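Local coordinates for protein exotoxin 6 (Staphylococcus aureus subsp. aureus Mu50, PDB 4ZYS) that is a staphylococcal superantigen-like exotoxin that probably interferes with host immune defence, perhaps by binding sugar-bearing host molecules, at residues Arg140-Gln144 and His145-Ser149; Asp182-Gly186 and Arg187-Lys191. All coordinates share one frame; numbering follows the deposited sequence.

Interaction 1: residues Arg140-Gln144 and His145-Ser149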
ATOM      1  N   ARG A 140       5.611 -10.122  -2.902  1.00 24.76           N
ATOM      2  CA  ARG A 140       5.963 -10.951  -4.057  1.00 25.82           C
ATOM      3  C   ARG A 140       7.507 -11.046  -4.173  1.00 31.63           C
ATOM      4  O   ARG A 140       8.033 -12.146  -4.295  1.00 33.68           O
ATOM      5  CB  ARG A 140       5.318 -10.312  -5.306  1.00 25.73           C
ATOM      6  CG  ARG A 140       5.509 -11.010  -6.647  1.00 38.27           C
ATOM      7  CD  ARG A 140       4.536 -12.129  -6.939  1.00 36.85           C
ATOM      8  NE  ARG A 140       3.111 -11.771  -6.865  1.00 20.49           N
ATOM      9  CZ  ARG A 140       2.332 -11.537  -7.915  1.00 24.04           C
ATOM     10  NH1 ARG A 140       2.836 -11.552  -9.142  1.00 20.64           N
ATOM     11  NH2 ARG A 140       1.043 -11.295  -7.746  1.00 13.59           N
ATOM     12  N   ALA A 141       8.229  -9.903  -4.077  1.00 27.00           N
ATOM     13  CA  ALA A 141       9.695  -9.839  -4.120  1.00 26.75           C
ATOM     14  C   ALA A 141      10.342 -10.615  -2.945  1.00 30.32           C
ATOM     15  O   ALA A 141      11.386 -11.234  -3.135  1.00 31.97           O
ATOM     16  CB  ALA A 141      10.147  -8.392  -4.090  1.00 27.11           C
ATOM     17  N   ILE A 142       9.713 -10.604  -1.752  1.00 24.62           N
ATOM     18  CA  ILE A 142      10.203 -11.302  -0.558  1.00 23.44           C
ATOM     19  C   ILE A 142       9.994 -12.807  -0.703  1.00 28.54           C
ATOM     20  O   ILE A 142      10.935 -13.580  -0.516  1.00 26.93           O
ATOM     21  CB  ILE A 142       9.538 -10.758   0.741  1.00 24.54           C
ATOM     22  CG1 ILE A 142       9.993  -9.305   1.042  1.00 24.64           C
ATOM     23  CG2 ILE A 142       9.772 -11.680   1.942  1.00 23.12           C
ATOM     24  CD1 ILE A 142       9.038  -8.543   1.947  1.00 23.48           C
ATOM     25  N   LYS A 143       8.750 -13.211  -1.012  1.00 26.57           N
ATOM     26  CA  LYS A 143       8.351 -14.613  -1.111  1.00 27.06           C
ATOM     27  C   LYS A 143       9.025 -15.317  -2.264  1.00 29.49           C
ATOM     28  O   LYS A 143       9.561 -16.397  -2.062  1.00 32.55           O
ATOM     29  CB  LYS A 143       6.816 -14.751  -1.208  1.00 30.14           C
ATOM     30  CG  LYS A 143       6.103 -14.533   0.128  1.00 47.92           C
ATOM     31  CD  LYS A 143       4.611 -14.937   0.088  1.00 58.21           C
ATOM     32  CE  LYS A 143       3.952 -14.718   1.442  1.00 62.73           C
ATOM     33  NZ  LYS A 143       2.609 -15.355   1.546  1.00 60.59           N
ATOM     34  N   GLN A 144       9.071 -14.705  -3.445  1.00 24.21           N
ATOM     35  CA  GLN A 144       9.648 -15.380  -4.607  1.00 24.23           C
ATOM     36  C   GLN A 144      11.104 -15.042  -4.927  1.00 28.06           C
ATOM     37  O   GLN A 144      11.755 -15.861  -5.570  1.00 29.30           O
ATOM     38  CB  GLN A 144       8.825 -15.094  -5.858  1.00 24.88           C
ATOM     39  CG  GLN A 144       7.450 -15.716  -5.829  1.00 26.50           C
ATOM     40  CD  GLN A 144       6.607 -15.356  -7.023  1.00 35.96           C
ATOM     41  OE1 GLN A 144       6.914 -14.465  -7.827  1.00 24.21           O
ATOM     42  NE2 GLN A 144       5.504 -16.036  -7.140  1.00 31.39           N
ATOM     43  N   HIS A 145      11.615 -13.865  -4.550  1.00 24.15           N
ATOM     44  CA  HIS A 145      12.977 -13.522  -4.984  1.00 25.06           C
ATOM     45  C   HIS A 145      13.951 -13.210  -3.842  1.00 29.51           C
ATOM     46  O   HIS A 145      15.060 -12.733  -4.096  1.00 29.79           O
ATOM     47  CB  HIS A 145      12.914 -12.356  -5.987  1.00 25.64           C
ATOM     48  CG  HIS A 145      11.979 -12.631  -7.120  1.00 28.29           C
ATOM     49  ND1 HIS A 145      12.392 -13.325  -8.229  1.00 30.89           N
ATOM     50  CD2 HIS A 145      10.654 -12.379  -7.233  1.00 29.64           C
ATOM     51  CE1 HIS A 145      11.328 -13.428  -9.015  1.00 29.46           C
ATOM     52  NE2 HIS A 145      10.259 -12.878  -8.459  1.00 29.26           N
ATOM     53  N   GLY A 146      13.564 -13.555  -2.620  1.00 25.14           N
ATOM     54  CA  GLY A 146      14.395 -13.403  -1.433  1.00 25.55           C
ATOM     55  C   GLY A 146      14.763 -11.986  -1.035  1.00 28.81           C
ATOM     56  O   GLY A 146      15.832 -11.776  -0.454  1.00 30.26           O
ATOM     57  N   LEU A 147      13.891 -11.006  -1.327  1.00 20.88           N
ATOM     58  CA  LEU A 147      14.124  -9.638  -0.888  1.00 19.02           C
ATOM     59  C   LEU A 147      14.144  -9.598   0.667  1.00 23.68           C
ATOM     60  O   LEU A 147      13.297 -10.216   1.326  1.00 21.70           O
ATOM     61  CB  LEU A 147      13.051  -8.685  -1.455  1.00 16.77           C
ATOM     62  CG  LEU A 147      13.182  -7.166  -1.105  1.00 18.37           C
ATOM     63  CD1 LEU A 147      14.403  -6.499  -1.797  1.00 17.42           C
ATOM     64  CD2 LEU A 147      11.902  -6.414  -1.500  1.00 15.54           C
ATOM     65  N   TYR A 148      15.147  -8.899   1.223  1.00 21.58           N
ATOM     66  CA  TYR A 148      15.398  -8.676   2.662  1.00 21.36           C
ATOM     67  C   TYR A 148      15.942  -9.927   3.324  1.00 27.81           C
ATOM     68  O   TYR A 148      15.839 -10.120   4.534  1.00 27.34           O
ATOM     69  CB  TYR A 148      14.165  -8.129   3.400  1.00 21.17           C
ATOM     70  CG  TYR A 148      13.569  -6.891   2.765  1.00 19.13           C
ATOM     71  CD1 TYR A 148      14.379  -5.847   2.326  1.00 19.69           C
ATOM     72  CD2 TYR A 148      12.190  -6.750   2.633  1.00 19.48           C
ATOM     73  CE1 TYR A 148      13.835  -4.718   1.715  1.00 18.69           C
ATOM     74  CE2 TYR A 148      11.632  -5.599   2.081  1.00 20.00           C
ATOM     75  CZ  TYR A 148      12.458  -4.592   1.609  1.00 24.51           C
ATOM     76  OH  TYR A 148      11.901  -3.484   1.019  1.00 25.00           O
ATOM     77  N   SER A 149      16.604 -10.738   2.517  1.00 27.80           N
ATOM     78  CA  SER A 149      17.360 -11.903   2.948  1.00 29.75           C
ATOM     79  C   SER A 149      18.698 -11.857   2.241  1.00 34.82           C
ATOM     80  O   SER A 149      18.764 -11.358   1.110  1.00 34.54           O
ATOM     81  CB  SER A 149      16.605 -13.189   2.659  1.00 33.07           C
ATOM     82  OG  SER A 149      15.479 -13.234   3.518  1.00 43.20           O
TER

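Interaction 2: residues Asp182-Gly186 and Arg187-Lys191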
ATOM      1  N   ASP A 182      -1.839   8.091  -0.397  1.00 20.65           N
ATOM      2  CA  ASP A 182      -1.938   8.496  -1.803  1.00 20.11           C
ATOM      3  C   ASP A 182      -2.481   7.354  -2.619  1.00 21.56           C
ATOM      4  O   ASP A 182      -2.144   6.199  -2.371  1.00 20.27           O
ATOM      5  CB  ASP A 182      -0.588   8.970  -2.354  1.00 22.54           C
ATOM      6  CG  ASP A 182      -0.111  10.283  -1.758  1.00 30.05           C
ATOM      7  OD1 ASP A 182      -0.919  10.958  -1.086  1.00 30.86           O
ATOM      8  OD2 ASP A 182       1.081  10.627  -1.952  1.00 32.20           O
ATOM      9  N   SER A 183      -3.372   7.663  -3.554  1.00 18.72           N
ATOM     10  CA  SER A 183      -3.978   6.632  -4.371  1.00 17.60           C
ATOM     11  C   SER A 183      -3.897   7.014  -5.827  1.00 22.30           C
ATOM     12  O   SER A 183      -3.793   8.192  -6.154  1.00 22.74           O
ATOM     13  CB  SER A 183      -5.426   6.378  -3.945  1.00 18.41           C
ATOM     14  OG  SER A 183      -6.243   7.483  -4.279  1.00 23.55           O
ATOM     15  N   ILE A 184      -3.891   6.011  -6.704  1.00 19.57           N
ATOM     16  CA  ILE A 184      -3.795   6.221  -8.148  1.00 19.31           C
ATOM     17  C   ILE A 184      -4.943   5.471  -8.829  1.00 23.26           C
ATOM     18  O   ILE A 184      -5.558   4.598  -8.215  1.00 22.32           O
ATOM     19  CB  ILE A 184      -2.386   5.817  -8.683  1.00 21.30           C
ATOM     20  CG1 ILE A 184      -2.065   4.332  -8.438  1.00 19.19           C
ATOM     21  CG2 ILE A 184      -1.301   6.736  -8.094  1.00 22.46           C
ATOM     22  CD1 ILE A 184      -0.677   3.794  -9.018  1.00 10.53           C
ATOM     23  N   ASP A 185      -5.238   5.817 -10.083  1.00 21.34           N
ATOM     24  CA  ASP A 185      -6.297   5.158 -10.854  1.00 20.98           C
ATOM     25  C   ASP A 185      -5.785   3.806 -11.315  1.00 23.21           C
ATOM     26  O   ASP A 185      -4.879   3.735 -12.144  1.00 23.26           O
ATOM     27  CB  ASP A 185      -6.753   6.042 -12.051  1.00 23.41           C
ATOM     28  CG  ASP A 185      -7.996   5.577 -12.800  1.00 28.32           C
ATOM     29  OD1 ASP A 185      -8.388   4.400 -12.635  1.00 24.92           O
ATOM     30  OD2 ASP A 185      -8.589   6.404 -13.555  1.00 37.75           O
ATOM     31  N   GLY A 186      -6.346   2.748 -10.743  1.00 20.41           N
ATOM     32  CA  GLY A 186      -5.981   1.362 -11.040  1.00 19.88           C
ATOM     33  C   GLY A 186      -6.199   0.979 -12.490  1.00 23.59           C
ATOM     34  O   GLY A 186      -5.496   0.116 -13.025  1.00 20.83           O
ATOM     35  N   ARG A 187      -7.180   1.644 -13.138  1.00 21.24           N
ATOM     36  CA  ARG A 187      -7.507   1.444 -14.546  1.00 21.96           C
ATOM     37  C   ARG A 187      -6.442   2.043 -15.468  1.00 27.16           C
ATOM     38  O   ARG A 187      -6.440   1.738 -16.660  1.00 26.97           O
ATOM     39  CB  ARG A 187      -8.869   2.067 -14.871  1.00 22.95           C
ATOM     40  CG  ARG A 187     -10.031   1.562 -14.009  1.00 28.89           C
ATOM     41  CD  ARG A 187     -11.227   2.465 -14.188  1.00 28.07           C
ATOM     42  NE  ARG A 187     -10.965   3.767 -13.586  1.00 29.71           N
ATOM     43  CZ  ARG A 187     -11.855   4.746 -13.490  1.00 48.32           C
ATOM     44  NH1 ARG A 187     -13.075   4.598 -13.996  1.00 42.23           N
ATOM     45  NH2 ARG A 187     -11.534   5.884 -12.886  1.00 23.08           N
ATOM     46  N   GLN A 188      -5.535   2.878 -14.905  1.00 24.18           N
ATOM     47  CA  GLN A 188      -4.493   3.604 -15.628  1.00 23.77           C
ATOM     48  C   GLN A 188      -3.069   3.039 -15.380  1.00 25.82           C
ATOM     49  O   GLN A 188      -2.115   3.544 -15.975  1.00 24.77           O
ATOM     50  CB  GLN A 188      -4.541   5.096 -15.264  1.00 24.35           C
ATOM     51  CG  GLN A 188      -5.805   5.825 -15.729  1.00 35.05           C
ATOM     52  CD  GLN A 188      -5.931   5.893 -17.226  1.00 49.53           C
ATOM     53  OE1 GLN A 188      -5.018   6.321 -17.929  1.00 43.17           O
ATOM     54  NE2 GLN A 188      -7.071   5.462 -17.747  1.00 38.18           N
ATOM     55  N   ILE A 189      -2.921   2.005 -14.539  1.00 21.05           N
ATOM     56  CA  ILE A 189      -1.597   1.389 -14.304  1.00 20.95           C
ATOM     57  C   ILE A 189      -1.240   0.523 -15.537  1.00 24.56           C
ATOM     58  O   ILE A 189      -1.986  -0.407 -15.848  1.00 22.50           O
ATOM     59  CB  ILE A 189      -1.556   0.574 -12.978  1.00 23.43           C
ATOM     60  CG1 ILE A 189      -1.847   1.475 -11.756  1.00 22.44           C
ATOM     61  CG2 ILE A 189      -0.214  -0.182 -12.836  1.00 24.62           C
ATOM     62  CD1 ILE A 189      -2.320   0.740 -10.516  1.00 22.61           C
ATOM     63  N   GLN A 190      -0.127   0.851 -16.247  1.00 20.73           N
ATOM     64  CA  GLN A 190       0.296   0.132 -17.455  1.00 20.94           C
ATOM     65  C   GLN A 190       1.386  -0.926 -17.211  1.00 24.98           C
ATOM     66  O   GLN A 190       1.273  -2.058 -17.704  1.00 24.24           O
ATOM     67  CB  GLN A 190       0.818   1.118 -18.520  1.00 22.96           C
ATOM     68  CG  GLN A 190      -0.231   1.585 -19.493  1.00 42.60           C
ATOM     69  CD  GLN A 190      -0.607   0.588 -20.553  1.00 58.73           C
ATOM     70  OE1 GLN A 190      -1.329  -0.382 -20.292  1.00 53.59           O
ATOM     71  NE2 GLN A 190      -0.233   0.883 -21.795  1.00 51.74           N
ATOM     72  N   LYS A 191       2.472  -0.520 -16.526  1.00 19.71           N
ATOM     73  CA  LYS A 191       3.650  -1.334 -16.265  1.00 18.62           C
ATOM     74  C   LYS A 191       4.111  -1.162 -14.843  1.00 20.82           C
ATOM     75  O   LYS A 191       4.002  -0.070 -14.289  1.00 19.49           O
ATOM     76  CB  LYS A 191       4.813  -0.908 -17.185  1.00 21.25           C
ATOM     77  CG  LYS A 191       4.745  -1.329 -18.631  1.00 37.60           C
ATOM     78  CD  LYS A 191       6.065  -0.944 -19.293  1.00 46.91           C
ATOM     79  CE  LYS A 191       6.449  -1.825 -20.456  1.00 55.22           C
ATOM     80  NZ  LYS A 191       7.796  -1.479 -20.996  1.00 60.49           N
TER

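Interaction 1: residues Arg140-Gln144 and His145-Ser149
H145 turns its ring back over the peptide that joins it to Q144, with Q144 C over one face, 3.4 Å from H145 CG. A chi1 of -53° sets CG beside the backbone N and anti to the carbonyl carbon, which turns the ring back toward Q144. The Q144 side chain runs alongside and points the same way, its amide standing steeply to the imidazole, while A141 CA meets the ring at its edge. H145 N donates to A141 O at 3.0 Å. At G146 the backbone takes positive phi, which glycine accepts easily, and the chain leaves helical geometry; its N makes only a weak bond to I142 O. G146 is thus the C' glycine that ends helix 130-145, the helix that lies across the sheet of the beta-grasp domain. L147 N then turns back on A141 O, six residues earlier, 3.1 Å away and nearly straight at 167°. A141 O therefore takes two donors, L147 N and H145 N, approaching from opposite faces of its carbonyl plane. Alongside that bond L147 CD2 packs on A141 CB at 3.7 Å, and M196 of strand 189-196 touches both L147 and H145 from the sheet. The L147 carbonyl lies against I142, its O 3.4 Å from I142 CG1. L147 and Y148 are the two central residues of a type II turn from G146 to S149. I142 CD1 comes to the edge of the Y148 ring, 3.7 Å from CD2, while L147 CG rests over the centre of one ring face. Y148 OH is hydrogen-bonded to L171 O and to R138 NH1, which fixes the far end of the ring, and L13 and K14 of helix 10-17 touch it. At S149 the backbone N makes a weak bond to G146 O, closing the turn.

Interaction 2: residues Asp182-Gly186 and Arg187-Lys191
An Asx turn built into a type I beta turn, D185 to Q188, carries the chain of the beta-grasp domain from strand 183-185 into strand 189-196. D185 supplies both parts. Its main-chain O accepts Q188 N at 3.0 Å, and its OD1 accepts R187 N at 3.1 Å, from above the carboxylate plane. The same OD1 also takes R187 NE, 2.8 Å away, on its syn lone pair; this bond is almost straight (174°) and lies in the plane of the guanidinium. With D185 CG anti to the backbone N (chi1 -171°), the carboxylate swings forward over the turn, where R187, bent at chi3, can fold back to it. R187 NH2 reaches D185 OD2 only weakly, at 3.1 Å and with a bent N-H; the carboxylate and guanidinium planes are 42° apart. R187 has further partners: NH1 forms a salt bridge with E126, and F98 adds a cation-pi contact.

On the buried side I184 and I189 cross at about a right angle, CD1 of I184 lying 3.8 Å from CG1 of I189. L133 of helix 130-145 and I159 of strand 155-161 touch both isoleucines, making them part of the core between helix and sheet. I189 CD1 also touches G186 CA (3.8 Å), and beside the carboxylate Q188 CG rests 3.6 Å from D185 OD2.

Interaction 1 ends a helix and interaction 2 links two strands; both are local contacts of the beta-grasp domain, their nearest atoms about 12 Å apart. Helix 130-145 and strand 189-196 relate them: the helix finishes in interaction 1 and offers L133 to interaction 2, while the strand begins in interaction 2 and its M196 packs against interaction 1. Interaction 1 is nearer the surface, its centre about 17 Å from the chain centre; interaction 2 lies deeper, at about 12 Å, with none of its touching residues exposed. In interaction 1 main-chain donors converge on a carbonyl, whereas in interaction 2 the D185 carboxylate takes both the backbone N-H and the guanidinium of R187.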